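Side-chain contacts in enterotoxin SEN variant (Staphylococcus aureus, PDB 6KRY), which probably acts as a superantigenic enterotoxin, a member of the staphylococcal and streptococcal toxin family whose relatives link MHC class II molecules to T-cell receptors: residues 19-22 against 23-27; 40-43 against 44-47; 197-200 against 201-204. One frame throughout, in Å; residues are numbered along the deposited sequence.

Contact 1 of 3, residues 19-22 against 23-27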
loop_
_atom_site.group_PDB
_atom_site.type_symbol
_atom_site.label_atom_id
_atom_site.label_comp_id
_atom_site.label_asym_id
_atom_site.label_seq_id
_atom_site.Cartn_x
_atom_site.Cartn_y
_atom_site.Cartn_z
ATOM N N PHE A 19 5.714 -12.900 -10.883
ATOM C CA PHE A 19 4.686 -12.713 -11.896
ATOM C C PHE A 19 3.415 -12.070 -11.298
ATOM O O PHE A 19 2.824 -11.117 -11.838
ATOM C CB PHE A 19 4.378 -14.072 -12.519
ATOM C CG PHE A 19 3.413 -14.063 -13.663
ATOM C CD1 PHE A 19 3.661 -13.331 -14.816
ATOM C CD2 PHE A 19 2.324 -14.907 -13.651
ATOM C CE1 PHE A 19 2.808 -13.396 -15.914
ATOM C CE2 PHE A 19 1.489 -14.990 -14.760
ATOM C CZ PHE A 19 1.698 -14.201 -15.865
ATOM N N ASN A 20 2.969 -12.601 -10.166
ATOM C CA ASN A 20 1.792 -12.051 -9.438
ATOM C C ASN A 20 2.090 -10.645 -8.882
ATOM O O ASN A 20 1.228 -9.786 -8.998
ATOM C CB ASN A 20 1.353 -13.000 -8.335
ATOM C CG ASN A 20 0.680 -14.214 -8.937
ATOM O OD1 ASN A 20 1.127 -15.337 -8.753
ATOM N ND2 ASN A 20 -0.331 -13.976 -9.743
ATOM N N LEU A 21 3.299 -10.401 -8.357
ATOM C CA LEU A 21 3.658 -9.048 -7.886
ATOM C C LEU A 21 3.670 -8.054 -9.062
ATOM O O LEU A 21 3.246 -6.908 -8.915
ATOM C CB LEU A 21 4.999 -9.087 -7.147
ATOM C CG LEU A 21 4.932 -9.769 -5.781
ATOM C CD1 LEU A 21 6.327 -9.989 -5.221
ATOM C CD2 LEU A 21 4.134 -8.921 -4.802
ATOM N N THR A 22 4.161 -8.492 -10.215
ATOM C CA THR A 22 4.185 -7.639 -11.386
ATOM C C THR A 22 2.770 -7.149 -11.726
ATOM O O THR A 22 2.591 -5.968 -12.070
ATOM C CB THR A 22 4.799 -8.377 -12.584
ATOM O OG1 THR A 22 6.152 -8.755 -12.323
ATOM C CG2 THR A 22 4.811 -7.534 -13.836
ATOM N N SER A 23 1.790 -8.063 -11.708
ATOM C CA SER A 23 0.388 -7.709 -11.986
ATOM C C SER A 23 -0.094 -6.636 -10.996
ATOM O O SER A 23 -0.672 -5.623 -11.357
ATOM C CB SER A 23 -0.467 -8.934 -11.911
ATOM O OG SER A 23 -1.821 -8.551 -11.978
ATOM N N TYR A 24 0.192 -6.859 -9.712
ATOM C CA TYR A 24 -0.225 -5.931 -8.651
ATOM C C TYR A 24 0.347 -4.510 -8.815
ATOM O O TYR A 24 -0.301 -3.526 -8.395
ATOM C CB TYR A 24 0.144 -6.490 -7.285
ATOM C CG TYR A 24 -1.030 -7.125 -6.593
ATOM C CD1 TYR A 24 -2.084 -6.345 -6.160
ATOM C CD2 TYR A 24 -1.112 -8.490 -6.439
ATOM C CE1 TYR A 24 -3.171 -6.918 -5.521
ATOM C CE2 TYR A 24 -2.196 -9.079 -5.800
ATOM C CZ TYR A 24 -3.247 -8.295 -5.377
ATOM O OH TYR A 24 -4.314 -8.900 -4.758
ATOM N N TYR A 25 1.532 -4.373 -9.443
ATOM C CA TYR A 25 2.221 -3.117 -9.522
ATOM C C TYR A 25 2.265 -2.605 -10.970
ATOM O O TYR A 25 2.872 -1.568 -11.190
ATOM C CB TYR A 25 3.605 -3.183 -8.872
ATOM C CG TYR A 25 3.530 -3.243 -7.369
ATOM C CD1 TYR A 25 3.044 -2.161 -6.647
ATOM C CD2 TYR A 25 3.754 -4.421 -6.683
ATOM C CE1 TYR A 25 2.886 -2.226 -5.272
ATOM C CE2 TYR A 25 3.610 -4.510 -5.309
ATOM C CZ TYR A 25 3.171 -3.404 -4.607
ATOM O OH TYR A 25 3.026 -3.474 -3.256
ATOM N N THR A 26 1.581 -3.300 -11.892
ATOM C CA THR A 26 1.422 -2.841 -13.280
ATOM C C THR A 26 -0.014 -2.380 -13.563
ATOM O O THR A 26 -0.209 -1.434 -14.321
ATOM C CB THR A 26 1.813 -3.956 -14.264
ATOM O OG1 THR A 26 3.198 -4.222 -14.032
ATOM C CG2 THR A 26 1.578 -3.574 -15.709
ATOM N N ASP A 27 -1.017 -3.110 -13.074
ATOM C CA ASP A 27 -2.438 -2.845 -13.466
ATOM C C ASP A 27 -3.050 -1.916 -12.422
ATOM O O ASP A 27 -3.171 -2.357 -11.271
ATOM C CB ASP A 27 -3.261 -4.137 -13.508
ATOM C CG ASP A 27 -2.755 -5.170 -14.499
ATOM O OD1 ASP A 27 -2.404 -4.769 -15.636
ATOM O OD2 ASP A 27 -2.688 -6.373 -14.133
#

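Contact 2 of 3, residues 40-43 against 44-47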
loop_
_atom_site.group_PDB
_atom_site.type_symbol
_atom_site.label_atom_id
_atom_site.label_comp_id
_atom_site.label_asym_id
_atom_site.label_seq_id
_atom_site.Cartn_x
_atom_site.Cartn_y
_atom_site.Cartn_z
ATOM N N THR A 40 -20.829 -0.739 7.806
ATOM C CA THR A 40 -22.159 -1.104 8.313
ATOM C C THR A 40 -22.233 -2.552 8.841
ATOM O O THR A 40 -23.262 -2.940 9.360
ATOM C CB THR A 40 -23.241 -0.895 7.243
ATOM O OG1 THR A 40 -22.894 -1.584 6.047
ATOM C CG2 THR A 40 -23.475 0.565 6.937
ATOM N N ASP A 41 -21.129 -3.296 8.802
ATOM C CA ASP A 41 -21.090 -4.674 9.381
ATOM C C ASP A 41 -19.647 -5.010 9.754
ATOM O O ASP A 41 -18.718 -4.189 9.573
ATOM C CB ASP A 41 -21.765 -5.700 8.462
ATOM C CG ASP A 41 -22.403 -6.938 9.137
ATOM O OD1 ASP A 41 -21.925 -7.399 10.238
ATOM O OD2 ASP A 41 -23.428 -7.448 8.571
ATOM N N GLN A 42 -19.468 -6.220 10.295
ATOM C CA GLN A 42 -18.232 -6.620 10.871
ATOM C C GLN A 42 -18.275 -8.147 11.009
ATOM O O GLN A 42 -19.318 -8.680 11.346
ATOM C CB GLN A 42 -18.116 -5.937 12.222
ATOM C CG GLN A 42 -16.947 -6.369 13.017
ATOM C CD GLN A 42 -16.743 -5.463 14.208
ATOM O OE1 GLN A 42 -17.658 -5.271 15.025
ATOM N NE2 GLN A 42 -15.590 -4.802 14.240
ATOM N N LEU A 43 -17.168 -8.831 10.726
ATOM C CA LEU A 43 -17.046 -10.268 11.064
ATOM C C LEU A 43 -16.127 -10.359 12.285
ATOM O O LEU A 43 -16.606 -10.116 13.391
ATOM C CB LEU A 43 -16.558 -11.047 9.846
ATOM C CG LEU A 43 -17.662 -11.331 8.836
ATOM C CD1 LEU A 43 -17.065 -11.961 7.585
ATOM C CD2 LEU A 43 -18.768 -12.187 9.440
ATOM N N LEU A 44 -14.825 -10.571 12.104
ATOM C CA LEU A 44 -13.966 -10.586 13.295
ATOM C C LEU A 44 -13.894 -9.153 13.832
ATOM O O LEU A 44 -14.116 -8.163 13.105
ATOM C CB LEU A 44 -12.557 -11.099 12.989
ATOM C CG LEU A 44 -12.422 -12.557 12.565
ATOM C CD1 LEU A 44 -10.956 -12.966 12.467
ATOM C CD2 LEU A 44 -13.152 -13.469 13.527
ATOM N N ASN A 45 -13.508 -9.041 15.095
ATOM C CA ASN A 45 -13.466 -7.771 15.799
ATOM C C ASN A 45 -12.380 -6.831 15.255
ATOM O O ASN A 45 -12.357 -5.628 15.581
ATOM C CB ASN A 45 -13.325 -8.023 17.299
ATOM C CG ASN A 45 -14.657 -8.411 17.905
ATOM O OD1 ASN A 45 -15.703 -7.934 17.452
ATOM N ND2 ASN A 45 -14.638 -9.300 18.879
ATOM N N ASN A 46 -11.481 -7.346 14.439
ATOM C CA ASN A 46 -10.456 -6.488 13.817
ATOM C C ASN A 46 -10.793 -6.171 12.344
ATOM O O ASN A 46 -9.908 -5.732 11.632
ATOM C CB ASN A 46 -9.072 -7.139 13.913
ATOM C CG ASN A 46 -8.998 -8.533 13.310
ATOM O OD1 ASN A 46 -9.974 -9.079 12.806
ATOM N ND2 ASN A 46 -7.816 -9.121 13.306
ATOM N N THR A 47 -12.064 -6.322 11.922
ATOM C CA THR A 47 -12.523 -6.023 10.578
ATOM C C THR A 47 -13.677 -5.028 10.623
ATOM O O THR A 47 -14.336 -4.872 11.640
ATOM C CB THR A 47 -13.034 -7.263 9.838
ATOM O OG1 THR A 47 -14.238 -7.742 10.477
ATOM C CG2 THR A 47 -11.956 -8.330 9.759
HETATM O O HOH W 1 -14.306 -4.250 16.851
#

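Contact 3 of 3, residues 197-200 against 201-204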
loop_
_atom_site.group_PDB
_atom_site.type_symbol
_atom_site.label_atom_id
_atom_site.label_comp_id
_atom_site.label_asym_id
_atom_site.label_seq_id
_atom_site.Cartn_x
_atom_site.Cartn_y
_atom_site.Cartn_z
ATOM N N GLY A 197 4.729 -14.592 1.694
ATOM C CA GLY A 197 3.790 -15.566 1.126
ATOM C C GLY A 197 3.715 -15.551 -0.391
ATOM O O GLY A 197 4.589 -15.038 -1.041
ATOM N N SER A 198 2.606 -16.054 -0.964
ATOM C CA SER A 198 2.529 -16.274 -2.416
ATOM C C SER A 198 1.272 -15.683 -3.084
ATOM O O SER A 198 1.131 -15.772 -4.304
ATOM C CB SER A 198 2.660 -17.735 -2.697
ATOM O OG SER A 198 1.528 -18.410 -2.203
ATOM N N VAL A 199 0.363 -15.087 -2.310
ATOM C CA VAL A 199 -0.828 -14.428 -2.842
ATOM C C VAL A 199 -1.022 -13.083 -2.115
ATOM O O VAL A 199 -0.468 -12.849 -1.066
ATOM C CB VAL A 199 -2.091 -15.294 -2.685
ATOM C CG1 VAL A 199 -1.986 -16.563 -3.507
ATOM C CG2 VAL A 199 -2.365 -15.657 -1.240
ATOM N N GLY A 200 -1.857 -12.224 -2.692
ATOM C CA GLY A 200 -2.198 -10.907 -2.122
ATOM C C GLY A 200 -2.591 -10.925 -0.641
ATOM O O GLY A 200 -2.151 -10.048 0.103
ATOM N N ALA A 201 -3.389 -11.896 -0.205
ATOM C CA ALA A 201 -3.822 -12.048 1.208
ATOM C C ALA A 201 -2.614 -12.126 2.136
ATOM O O ALA A 201 -2.689 -11.807 3.301
ATOM C CB ALA A 201 -4.702 -13.258 1.401
ATOM N N GLU A 202 -1.485 -12.619 1.631
ATOM C CA GLU A 202 -0.297 -12.652 2.419
ATOM C C GLU A 202 0.610 -11.457 2.104
ATOM O O GLU A 202 1.167 -10.900 2.999
ATOM C CB GLU A 202 0.429 -13.964 2.147
ATOM C CG GLU A 202 -0.417 -15.197 2.469
ATOM C CD GLU A 202 0.250 -16.497 2.042
ATOM O OE1 GLU A 202 0.604 -16.621 0.851
ATOM O OE2 GLU A 202 0.446 -17.391 2.915
ATOM N N PHE A 203 0.823 -11.124 0.819
ATOM C CA PHE A 203 1.735 -10.055 0.420
ATOM C C PHE A 203 1.518 -8.768 1.239
ATOM O O PHE A 203 2.461 -8.020 1.579
ATOM C CB PHE A 203 1.543 -9.640 -1.052
ATOM C CG PHE A 203 1.793 -10.665 -2.133
ATOM C CD1 PHE A 203 2.594 -11.773 -1.919
ATOM C CD2 PHE A 203 1.260 -10.464 -3.404
ATOM C CE1 PHE A 203 2.842 -12.666 -2.950
ATOM C CE2 PHE A 203 1.501 -11.373 -4.431
ATOM C CZ PHE A 203 2.295 -12.471 -4.199
ATOM N N PHE A 204 0.253 -8.428 1.479
ATOM C CA PHE A 204 -0.049 -7.076 1.936
ATOM C C PHE A 204 -0.498 -7.053 3.397
ATOM O O PHE A 204 -0.900 -5.999 3.914
ATOM C CB PHE A 204 -1.090 -6.462 0.999
ATOM C CG PHE A 204 -0.652 -6.454 -0.441
ATOM C CD1 PHE A 204 0.561 -5.898 -0.791
ATOM C CD2 PHE A 204 -1.429 -7.033 -1.428
ATOM C CE1 PHE A 204 1.036 -5.992 -2.090
ATOM C CE2 PHE A 204 -0.966 -7.095 -2.739
ATOM C CZ PHE A 204 0.251 -6.554 -3.067
#

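Contact 1 of 3, residues 19-22 against 23-27
S23 N donates to F19 O and Y24 N to N20 O, each at 3.2 Å and four residues back, in the regular bonding pattern of an alpha helix. This is the later part of helix 15-26, which packs beside helix 146-161. Further on, two donors share T22 O. Y25 N bonds to it from above the carbonyl plane, and T26 OG1 comes from the opposite face. The T26 OG1 to T22 O bond is short, 2.7 Å. T26 can fold back this way because OG1 stands anti to its own carbonyl carbon (chi1 -63°). The T22 and T26 side chains run side by side and point the same way, with T22 CG2 3.7 Å from T26 OG1. The T22 hydroxyl turns backward instead and bonds to L18 O.

The two tyrosines leave the helix in different directions. Y24 brings its ring edge to the backbone, with Y24 CD2 3.7 Å from N20 O, and sends its hydroxyl out to Y87 O. Its ring also meets W30 and, edge-to-face, F204. Y25 passes L21 more obliquely. Y25 CD2 lies 3.4 Å from L21 O, while L21 CD2 and Y25 CE2 make a loose apolar contact. Y164 and R154 are further neighbours of Y25. On another side of the helix, S23 OG stands anti to the backbone N (chi1 171°) and links to W30 NE1. S23 OG also donates to D27 OD2, 3.2 Å away, meeting that oxygen on its anti side and 22° out of the carboxylate plane.

Contact 2 of 3, residues 40-43 against 44-47
Q42 reaches across a tight surface loop to T47, which closes a type I beta turn from L44 to T47. Q42 CB starts the side chain 4.0 Å from T47 O. CG, set anti to the backbone N (chi1 174°), leads the extended chain over the turn. Q42 CG sits 3.3 Å from T47 O and 3.4 Å from L44 O. CD follows past the same two carbonyls and carries the amide. At the tip, Q42 NE2 donates to T47 O at 2.9 Å. The bond meets that oxygen nearly along the C=O axis, but T47 O is tilted 18° from the Q42 amide plane. Q42 NE2 has a second partner in a water oxygen 3.0 Å away, and that water donates to N45 O at 2.7 Å. The amide therefore holds the turn twice, once directly and once through water. OE1 faces OD1 of N45 without a bond, and the two amide planes are 80° apart.

The T47 hydroxyl makes the second link. T47 OG1 accepts from L43 N at 3.1 Å and donates to L44 O at 2.7 Å. The bond to L44 O lies in the L44 carbonyl plane, on a lone pair. L44 O also takes T47 N, so one residue supplies both of its donors. One hydroxyl thus joins the residue before the turn to the turn's first carbonyl.

The loop lies in the OB-fold region, between strands 31-37 and 47-55. T40 and D41 form a classic beta bulge opposite I49 of strand 47-55, and both bond to it through the backbone. L43 packs on I49 and L95, and T47 touches K64 and E66 of strand 60-66.

Contact 3 of 3, residues 197-200 against 201-204
The F203 ring lies with one face against the peptide between V199 and G200. V199 O and G200 N both stand over that face, offset toward the rim. The closest approaches are F203 CG to V199 O, 3.3 Å, and F203 CD2 to G200 N, 3.6 Å. G197 O meets the ring at its edge, in plane, 3.5 Å from F203 CE1. G197 O also bonds to K17 NZ of helix 15-26. The segment 197-200 thus curls round the aromatic ring as it enters helix 200-203.

V199 is the N-cap residue of this short helix. Its carbonyl oxygen takes two donors, each at 2.9 Å to V199 O: F203 N in the carbonyl plane and E202 N from above it. G200 O then accepts F204 N, which continues the helical turn. The F204 ring has F203 CB over its centre, and it touches Y25 of helix 15-26 and L86 of strand 86-88. F203 itself packs on K17 and L21, so the two aromatics face helix 15-26 together.

E202 bends back to the entering chain. CG stands anti to its carbonyl carbon (chi1 -59°), and the extended chain beyond carries the carboxylate past G197 CA to S198. There S198 N donates to E202 OE1 at 2.8 Å. The bond is nearly straight at the hydrogen, 170°, but it comes from above the carboxylate plane. E202, the third residue of the helix, thus holds the NH of S198, one residue before the N-cap V199. That backbone NH and, weakly, the start of this short helix would probably favour the negative carboxylate.

Following the chain from the N terminus, contact 1 comes first, on helix 15-26. Contact 2 follows in the loop that joins strands 31-37 and 47-55, where it closes a tight turn. Contact 3 comes much later and starts the short helix 200-203. The three are in series, and none nests in or crosses another. By sequence, contact 1 belongs with the OB-fold part and contact 3 with the beta-grasp part, yet they touch in space. Aromatic and leucine side chains of helix 15-26 meet the two phenylalanines of 201-204, so these contacts join the two regions. Contact 2 stays apart on the surface, its nearest atoms about 12 Å from those of contact 3.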